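Local coordinates for protein Phosphoglucosamine/phosphogalactosamine mutase (Sulfolobus tokodaii, PDB 2F7L) that interconverts the 6-phosphates and 1-phosphates of glucosamine and galactosamine, with magnesium as cofactor, on the way to UDP-GlcNAc and UDP-GalNAc, at residues T76-Y81 with S153-G158; D112-R117 with H336-D341. One frame throughout, in Å; residues are numbered along the deposited sequence.

Contact 1 (T76-Y81 with S153-G158); sequences TPALQY and STYVNG
Thr154 meets Tyr81 at the start of the walk along 153-158: its methyl CG2 lies 3.9 Å from Tyr81 CE2, while its OG1 turns back to the carbonyl O of Arg150. Its carbonyl touches the same ring atom, Thr154 O standing 3.6 Å from Tyr81 CE2. Next comes Tyr155, the centre of the contact. Its CG is anti to the backbone N (chi1 180°), which carries the ring across Ala78 towards Pro77, with Ala78 over one face. Ala78 CB sits 3.6 Å from the centroid of the Tyr155 ring and 14° off the normal, a CH-pi contact. Tyr81 CB approaches the ring at its edge, near its plane, with Tyr155 CD1 4.0 Å away. At the far end Pro77 CB packs 3.3 Å from Tyr155 OH, which also comes close to Asp341 OD1, too close for a bond to be read with confidence. Gly158 closes the walk, its CA 3.8 Å from Tyr81 OH. The two short helix segments cross nearly at right angles (97°), their axes 9.0 Å apart at closest. Cutting Tyr155 back to an alanine would probably leave a gap beside Ala78 and Pro77, where the ring and its hydroxyl now pack. No hydrogen bond joins 76-81 to 153-158, so this junction of the first and second alpha/beta/alpha domains rests on the CH-pi and apolar contacts of the tyrosine rings.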
ATOM      1  N   THR A  76      -1.860  -3.152   9.026  1.00 23.24           N
ATOM      2  CA  THR A  76      -0.395  -3.247   9.012  1.00 23.64           C
ATOM      3  C   THR A  76       0.240  -1.912   9.412  1.00 23.93           C
ATOM      4  O   THR A  76       1.190  -1.896  10.194  1.00 23.47           O
ATOM      5  CB  THR A  76       0.132  -3.731   7.635  1.00 23.37           C
ATOM      6  OG1 THR A  76      -0.314  -5.073   7.419  1.00 23.75           O
ATOM      7  CG2 THR A  76       1.642  -3.718   7.589  1.00 21.96           C
ATOM      8  N   PRO A  77      -0.280  -0.782   8.891  1.00 24.48           N
ATOM      9  CA  PRO A  77       0.280   0.523   9.259  1.00 25.33           C
ATOM     10  C   PRO A  77       0.254   0.640  10.800  1.00 26.13           C
ATOM     11  O   PRO A  77       1.169   1.227  11.404  1.00 26.79           O
ATOM     12  CB  PRO A  77      -0.695   1.530   8.635  1.00 24.51           C
ATOM     13  CG  PRO A  77      -1.406   0.792   7.592  1.00 24.55           C
ATOM     14  CD  PRO A  77      -1.517  -0.617   8.107  1.00 25.01           C
ATOM     15  N   ALA A  78      -0.805   0.099  11.410  1.00 25.16           N
ATOM     16  CA  ALA A  78      -0.973   0.109  12.862  1.00 26.64           C
ATOM     17  C   ALA A  78       0.103  -0.713  13.582  1.00 28.08           C
ATOM     18  O   ALA A  78       0.724  -0.238  14.540  1.00 29.33           O
ATOM     19  CB  ALA A  78      -2.344  -0.424  13.228  1.00 25.96           C
ATOM     20  N   LEU A  79       0.302  -1.955  13.135  1.00 28.33           N
ATOM     21  CA  LEU A  79       1.310  -2.834  13.715  1.00 27.04           C
ATOM     22  C   LEU A  79       2.672  -2.171  13.520  1.00 27.01           C
ATOM     23  O   LEU A  79       3.469  -2.070  14.439  1.00 27.27           O
ATOM     24  CB  LEU A  79       1.303  -4.186  12.998  1.00 26.89           C
ATOM     25  CG  LEU A  79       0.565  -5.436  13.491  1.00 25.70           C
ATOM     26  CD1 LEU A  79      -0.026  -5.179  14.840  1.00 24.37           C
ATOM     27  CD2 LEU A  79      -0.501  -5.859  12.473  1.00 25.06           C
ATOM     28  N   GLN A  80       2.936  -1.725  12.305  1.00 26.65           N
ATOM     29  CA  GLN A  80       4.196  -1.082  12.006  1.00 27.60           C
ATOM     30  C   GLN A  80       4.401   0.134  12.887  1.00 27.81           C
ATOM     31  O   GLN A  80       5.488   0.348  13.437  1.00 27.42           O
ATOM     32  CB  GLN A  80       4.232  -0.663  10.541  1.00 29.02           C
ATOM     33  CG  GLN A  80       4.244  -1.823   9.588  1.00 30.90           C
ATOM     34  CD  GLN A  80       4.072  -1.379   8.165  1.00 32.52           C
ATOM     35  OE1 GLN A  80       3.049  -0.773   7.811  1.00 35.47           O
ATOM     36  NE2 GLN A  80       5.066  -1.666   7.330  1.00 32.28           N
ATOM     37  N   TYR A  81       3.351   0.941  13.007  1.00 27.92           N
ATOM     38  CA  TYR A  81       3.420   2.137  13.824  1.00 27.72           C
ATOM     39  C   TYR A  81       3.790   1.748  15.265  1.00 27.83           C
ATOM     40  O   TYR A  81       4.535   2.461  15.962  1.00 26.77           O
ATOM     41  CB  TYR A  81       2.078   2.875  13.798  1.00 27.33           C
ATOM     42  CG  TYR A  81       2.172   4.199  14.508  1.00 27.39           C
ATOM     43  CD1 TYR A  81       2.916   5.249  13.961  1.00 26.05           C
ATOM     44  CD2 TYR A  81       1.592   4.373  15.778  1.00 27.52           C
ATOM     45  CE1 TYR A  81       3.084   6.426  14.656  1.00 27.22           C
ATOM     46  CE2 TYR A  81       1.747   5.543  16.478  1.00 26.57           C
ATOM     47  CZ  TYR A  81       2.488   6.571  15.915  1.00 27.84           C
ATOM     48  OH  TYR A  81       2.582   7.769  16.579  1.00 28.22           O
ATOM     49  N   SER A 153      -5.155   1.509  19.794  1.00 30.81           N
ATOM     50  CA  SER A 153      -5.253   2.769  20.529  1.00 31.71           C
ATOM     51  C   SER A 153      -4.086   3.690  20.238  1.00 31.92           C
ATOM     52  O   SER A 153      -4.305   4.877  19.993  1.00 33.25           O
ATOM     53  CB  SER A 153      -5.340   2.547  22.049  1.00 32.41           C
ATOM     54  OG  SER A 153      -4.052   2.439  22.657  1.00 34.41           O
ATOM     55  N   THR A 154      -2.857   3.167  20.256  1.00 30.46           N
ATOM     56  CA  THR A 154      -1.680   3.995  19.990  1.00 30.27           C
ATOM     57  C   THR A 154      -1.732   4.565  18.572  1.00 30.97           C
ATOM     58  O   THR A 154      -1.378   5.718  18.336  1.00 32.35           O
ATOM     59  CB  THR A 154      -0.365   3.185  20.133  1.00 29.92           C
ATOM     60  OG1 THR A 154      -0.296   2.612  21.437  1.00 30.82           O
ATOM     61  CG2 THR A 154       0.844   4.058  19.932  1.00 27.52           C
ATOM     62  N   TYR A 155      -2.191   3.743  17.638  1.00 30.74           N
ATOM     63  CA  TYR A 155      -2.288   4.103  16.231  1.00 30.24           C
ATOM     64  C   TYR A 155      -3.258   5.248  15.999  1.00 30.89           C
ATOM     65  O   TYR A 155      -2.895   6.267  15.410  1.00 30.67           O
ATOM     66  CB  TYR A 155      -2.723   2.864  15.447  1.00 29.33           C
ATOM     67  CG  TYR A 155      -2.890   3.009  13.955  1.00 27.75           C
ATOM     68  CD1 TYR A 155      -1.805   3.291  13.131  1.00 28.27           C
ATOM     69  CD2 TYR A 155      -4.130   2.778  13.360  1.00 27.43           C
ATOM     70  CE1 TYR A 155      -1.949   3.331  11.738  1.00 28.16           C
ATOM     71  CE2 TYR A 155      -4.300   2.812  11.991  1.00 27.12           C
ATOM     72  CZ  TYR A 155      -3.205   3.084  11.171  1.00 28.73           C
ATOM     73  OH  TYR A 155      -3.371   3.073   9.788  1.00 28.47           O
ATOM     74  N   VAL A 156      -4.494   5.082  16.459  1.00 31.61           N
ATOM     75  CA  VAL A 156      -5.502   6.116  16.269  1.00 32.42           C
ATOM     76  C   VAL A 156      -5.055   7.476  16.777  1.00 33.58           C
ATOM     77  O   VAL A 156      -5.113   8.467  16.044  1.00 33.72           O
ATOM     78  CB  VAL A 156      -6.808   5.747  16.952  1.00 31.63           C
ATOM     79  CG1 VAL A 156      -7.761   6.929  16.908  1.00 30.42           C
ATOM     80  CG2 VAL A 156      -7.407   4.524  16.265  1.00 31.50           C
ATOM     81  N   ASN A 157      -4.605   7.515  18.025  1.00 34.47           N
ATOM     82  CA  ASN A 157      -4.144   8.752  18.632  1.00 35.69           C
ATOM     83  C   ASN A 157      -3.020   9.350  17.812  1.00 35.81           C
ATOM     84  O   ASN A 157      -2.963  10.562  17.595  1.00 35.52           O
ATOM     85  CB  ASN A 157      -3.640   8.479  20.034  1.00 37.92           C
ATOM     86  CG  ASN A 157      -4.687   7.810  20.904  1.00 40.46           C
ATOM     87  OD1 ASN A 157      -4.345   6.998  21.773  1.00 42.58           O
ATOM     88  ND2 ASN A 157      -5.968   8.156  20.695  1.00 39.97           N
ATOM     89  N   GLY A 158      -2.113   8.490  17.371  1.00 35.62           N
ATOM     90  CA  GLY A 158      -1.009   8.962  16.567  1.00 35.16           C
ATOM     91  C   GLY A 158      -1.550   9.661  15.338  1.00 35.03           C
ATOM     92  O   GLY A 158      -1.097  10.742  14.991  1.00 35.39           O
TER

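Contact 2 (D112-R117 with H336-D341); sequences DGIEIR and HQYVRD
Val339 CG1 meets Gly113 and Ile114 at the turn of 112-117, and this one methyl takes part in three of the four residue pairs across the contact. With CG1 anti to its own carbonyl carbon (chi1 -66°), that branch of Val339 reaches Gly113 O at 3.7 Å and Ile114 CA at 3.9 Å. The side chains of Ile114 and Val339 run past each other in opposite directions, Ile114 CG2 lying 4.1 Å from Val339 CG1. The longer arm of Ile114 takes another direction: its CD1 arrives 4.0 Å from Tyr338 CB, at the root of the tyrosine and oblique to its ring. Glu115 bends at chi2 (-101°) and crosses Val339 at a slant, bringing its OE1 near the same CG1 methyl; that oxygen also takes a weak hydrogen bond from Gln80. Each loop is braced internally. Asp112 OD2 accepts from Ile114 N at 3.2 Å, met from above the carboxylate plane, and so closes an Asx turn around Gly113. On the other side Gln337 NE2 gives a hydrogen bond of 2.9 Å to Asp341 OD2, which accepts on its anti lone pair and lies close to the amide plane of Gln337. Asp341 OD1 meanwhile caps Met344 N at the start of helix 342-356. The contact is thus a loop-to-loop seam between the first and third alpha/beta/alpha domains of the phosphohexose mutase fold, near the probable magnesium ligands Asp243 and Asp245, and Arg340 ties the 336-341 loop to Asp245 by a salt bridge.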
ATOM      1  N   ASP A 112      12.824   0.244  12.139  1.00 37.39           N
ATOM      2  CA  ASP A 112      12.288   1.558  11.779  1.00 37.38           C
ATOM      3  C   ASP A 112      10.779   1.652  11.490  1.00 36.64           C
ATOM      4  O   ASP A 112      10.261   2.742  11.284  1.00 36.68           O
ATOM      5  CB  ASP A 112      13.100   2.130  10.593  1.00 39.04           C
ATOM      6  CG  ASP A 112      13.151   1.186   9.370  1.00 41.46           C
ATOM      7  OD1 ASP A 112      13.909   1.494   8.407  1.00 41.73           O
ATOM      8  OD2 ASP A 112      12.436   0.149   9.360  1.00 42.13           O
ATOM      9  N   GLY A 113      10.076   0.522  11.479  1.00 35.98           N
ATOM     10  CA  GLY A 113       8.646   0.550  11.233  1.00 34.87           C
ATOM     11  C   GLY A 113       8.288   0.261   9.791  1.00 34.44           C
ATOM     12  O   GLY A 113       7.120   0.120   9.440  1.00 34.82           O
ATOM     13  N   ILE A 114       9.302   0.171   8.949  1.00 33.38           N
ATOM     14  CA  ILE A 114       9.097  -0.115   7.546  1.00 32.80           C
ATOM     15  C   ILE A 114       9.428  -1.593   7.324  1.00 33.09           C
ATOM     16  O   ILE A 114      10.103  -2.205   8.127  1.00 32.64           O
ATOM     17  CB  ILE A 114      10.042   0.753   6.700  1.00 32.02           C
ATOM     18  CG1 ILE A 114      10.046   2.171   7.264  1.00 31.48           C
ATOM     19  CG2 ILE A 114       9.611   0.756   5.234  1.00 30.92           C
ATOM     20  CD1 ILE A 114      10.993   3.114   6.565  1.00 30.77           C
ATOM     21  N   GLU A 115       8.935  -2.180   6.248  1.00 34.46           N
ATOM     22  CA  GLU A 115       9.270  -3.571   5.962  1.00 35.71           C
ATOM     23  C   GLU A 115      10.782  -3.632   5.715  1.00 35.82           C
ATOM     24  O   GLU A 115      11.403  -2.648   5.302  1.00 35.49           O
ATOM     25  CB  GLU A 115       8.522  -4.029   4.723  1.00 36.71           C
ATOM     26  CG  GLU A 115       7.738  -2.902   4.104  1.00 39.45           C
ATOM     27  CD  GLU A 115       6.261  -2.951   4.444  1.00 41.27           C
ATOM     28  OE1 GLU A 115       5.574  -1.921   4.228  1.00 42.03           O
ATOM     29  OE2 GLU A 115       5.793  -4.023   4.903  1.00 41.22           O
ATOM     30  N   ILE A 116      11.378  -4.788   5.972  1.00 36.33           N
ATOM     31  CA  ILE A 116      12.817  -4.945   5.796  1.00 36.63           C
ATOM     32  C   ILE A 116      13.267  -4.682   4.367  1.00 37.16           C
ATOM     33  O   ILE A 116      12.540  -4.974   3.418  1.00 37.04           O
ATOM     34  CB  ILE A 116      13.292  -6.369   6.239  1.00 35.67           C
ATOM     35  CG1 ILE A 116      12.463  -7.443   5.524  1.00 34.62           C
ATOM     36  CG2 ILE A 116      13.169  -6.513   7.763  1.00 35.52           C
ATOM     37  CD1 ILE A 116      12.942  -8.866   5.719  1.00 32.26           C
ATOM     38  N   ARG A 117      14.458  -4.105   4.237  1.00 38.17           N
ATOM     39  CA  ARG A 117      15.050  -3.817   2.942  1.00 39.98           C
ATOM     40  C   ARG A 117      15.320  -5.147   2.247  1.00 41.30           C
ATOM     41  O   ARG A 117      15.354  -6.191   2.898  1.00 40.62           O
ATOM     42  CB  ARG A 117      16.357  -3.057   3.123  1.00 40.12           C
ATOM     43  CG  ARG A 117      16.182  -1.591   3.470  1.00 40.59           C
ATOM     44  CD  ARG A 117      17.456  -1.000   4.052  1.00 40.70           C
ATOM     45  NE  ARG A 117      17.322   0.433   4.282  1.00 42.31           N
ATOM     46  CZ  ARG A 117      17.169   1.330   3.307  1.00 43.05           C
ATOM     47  NH1 ARG A 117      17.132   0.927   2.043  1.00 42.83           N
ATOM     48  NH2 ARG A 117      17.069   2.629   3.588  1.00 42.76           N
ATOM     49  N   HIS A 336       3.809  11.359  10.279  1.00 34.08           N
ATOM     50  CA  HIS A 336       3.215  10.227  10.986  1.00 33.43           C
ATOM     51  C   HIS A 336       4.204   9.068  10.842  1.00 32.61           C
ATOM     52  O   HIS A 336       4.923   8.728  11.770  1.00 32.09           O
ATOM     53  CB  HIS A 336       1.896   9.839  10.339  1.00 33.60           C
ATOM     54  CG  HIS A 336       1.172   8.749  11.056  1.00 34.22           C
ATOM     55  ND1 HIS A 336       0.492   7.747  10.393  1.00 33.85           N
ATOM     56  CD2 HIS A 336       0.947   8.549  12.375  1.00 34.19           C
ATOM     57  CE1 HIS A 336      -0.128   6.983  11.270  1.00 33.35           C
ATOM     58  NE2 HIS A 336       0.130   7.448  12.480  1.00 34.86           N
ATOM     59  N   GLN A 337       4.213   8.461   9.662  1.00 32.72           N
ATOM     60  CA  GLN A 337       5.141   7.385   9.347  1.00 32.85           C
ATOM     61  C   GLN A 337       5.406   7.296   7.848  1.00 33.84           C
ATOM     62  O   GLN A 337       4.650   7.850   7.040  1.00 34.68           O
ATOM     63  CB  GLN A 337       4.669   6.036   9.910  1.00 31.68           C
ATOM     64  CG  GLN A 337       3.292   5.558   9.568  1.00 29.14           C
ATOM     65  CD  GLN A 337       2.988   4.265  10.299  1.00 28.85           C
ATOM     66  OE1 GLN A 337       3.886   3.654  10.876  1.00 29.17           O
ATOM     67  NE2 GLN A 337       1.732   3.835  10.272  1.00 28.14           N
ATOM     68  N   TYR A 338       6.493   6.615   7.486  1.00 33.77           N
ATOM     69  CA  TYR A 338       6.886   6.475   6.093  1.00 34.35           C
ATOM     70  C   TYR A 338       6.099   5.464   5.277  1.00 34.74           C
ATOM     71  O   TYR A 338       6.171   5.484   4.047  1.00 36.73           O
ATOM     72  CB  TYR A 338       8.375   6.136   5.999  1.00 33.84           C
ATOM     73  CG  TYR A 338       9.259   7.271   6.450  1.00 34.31           C
ATOM     74  CD1 TYR A 338       9.313   8.481   5.728  1.00 34.26           C
ATOM     75  CD2 TYR A 338       9.988   7.173   7.634  1.00 33.55           C
ATOM     76  CE1 TYR A 338      10.056   9.539   6.189  1.00 33.17           C
ATOM     77  CE2 TYR A 338      10.733   8.224   8.094  1.00 32.17           C
ATOM     78  CZ  TYR A 338      10.757   9.391   7.377  1.00 33.57           C
ATOM     79  OH  TYR A 338      11.485  10.418   7.891  1.00 35.64           O
ATOM     80  N   VAL A 339       5.349   4.593   5.945  1.00 33.77           N
ATOM     81  CA  VAL A 339       4.575   3.575   5.243  1.00 33.38           C
ATOM     82  C   VAL A 339       3.194   4.039   4.799  1.00 32.88           C
ATOM     83  O   VAL A 339       2.711   5.073   5.246  1.00 33.60           O
ATOM     84  CB  VAL A 339       4.413   2.276   6.115  1.00 33.66           C
ATOM     85  CG1 VAL A 339       5.784   1.609   6.331  1.00 32.29           C
ATOM     86  CG2 VAL A 339       3.736   2.605   7.445  1.00 32.06           C
ATOM     87  N   ARG A 340       2.576   3.276   3.905  1.00 32.34           N
ATOM     88  CA  ARG A 340       1.237   3.576   3.420  1.00 32.46           C
ATOM     89  C   ARG A 340       0.306   3.396   4.602  1.00 31.81           C
ATOM     90  O   ARG A 340       0.346   2.358   5.252  1.00 31.22           O
ATOM     91  CB  ARG A 340       0.826   2.578   2.355  1.00 34.05           C
ATOM     92  CG  ARG A 340       1.964   2.016   1.591  1.00 36.40           C
ATOM     93  CD  ARG A 340       1.440   1.012   0.648  1.00 39.12           C
ATOM     94  NE  ARG A 340       1.645  -0.342   1.139  1.00 42.49           N
ATOM     95  CZ  ARG A 340       1.248  -1.425   0.479  1.00 42.91           C
ATOM     96  NH1 ARG A 340       0.618  -1.293  -0.691  1.00 42.53           N
ATOM     97  NH2 ARG A 340       1.493  -2.628   0.977  1.00 43.03           N
ATOM     98  N   ASP A 341      -0.558   4.377   4.853  1.00 31.57           N
ATOM     99  CA  ASP A 341      -1.461   4.321   5.995  1.00 31.12           C
ATOM    100  C   ASP A 341      -2.869   4.807   5.628  1.00 31.45           C
ATOM    101  O   ASP A 341      -3.130   6.004   5.604  1.00 32.31           O
ATOM    102  CB  ASP A 341      -0.854   5.178   7.112  1.00 30.73           C
ATOM    103  CG  ASP A 341      -1.543   4.988   8.439  1.00 32.36           C
ATOM    104  OD1 ASP A 341      -2.793   5.051   8.484  1.00 33.06           O
ATOM    105  OD2 ASP A 341      -0.835   4.793   9.448  1.00 33.14           O
TER

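Overall arrangement
The two contacts lie with centres about 11 Å apart, and their segments alternate along the chain; 76-81 and 112-117 of the first domain meet the second and third domains respectively. A polar link ties contact 1 to contact 2: Pro77 O receives Gln337 NE2 at 2.9 Å. Tyr81 adds a ring stack on His336, and Gln80 packs against Gly113. Both contacts border the probable magnesium site: the side chain of Pro77 comes within about 4 Å of that of Asp245, and that of Glu115 within about 6 Å. Helix 76-86 is therefore the common wall where the three domains converge.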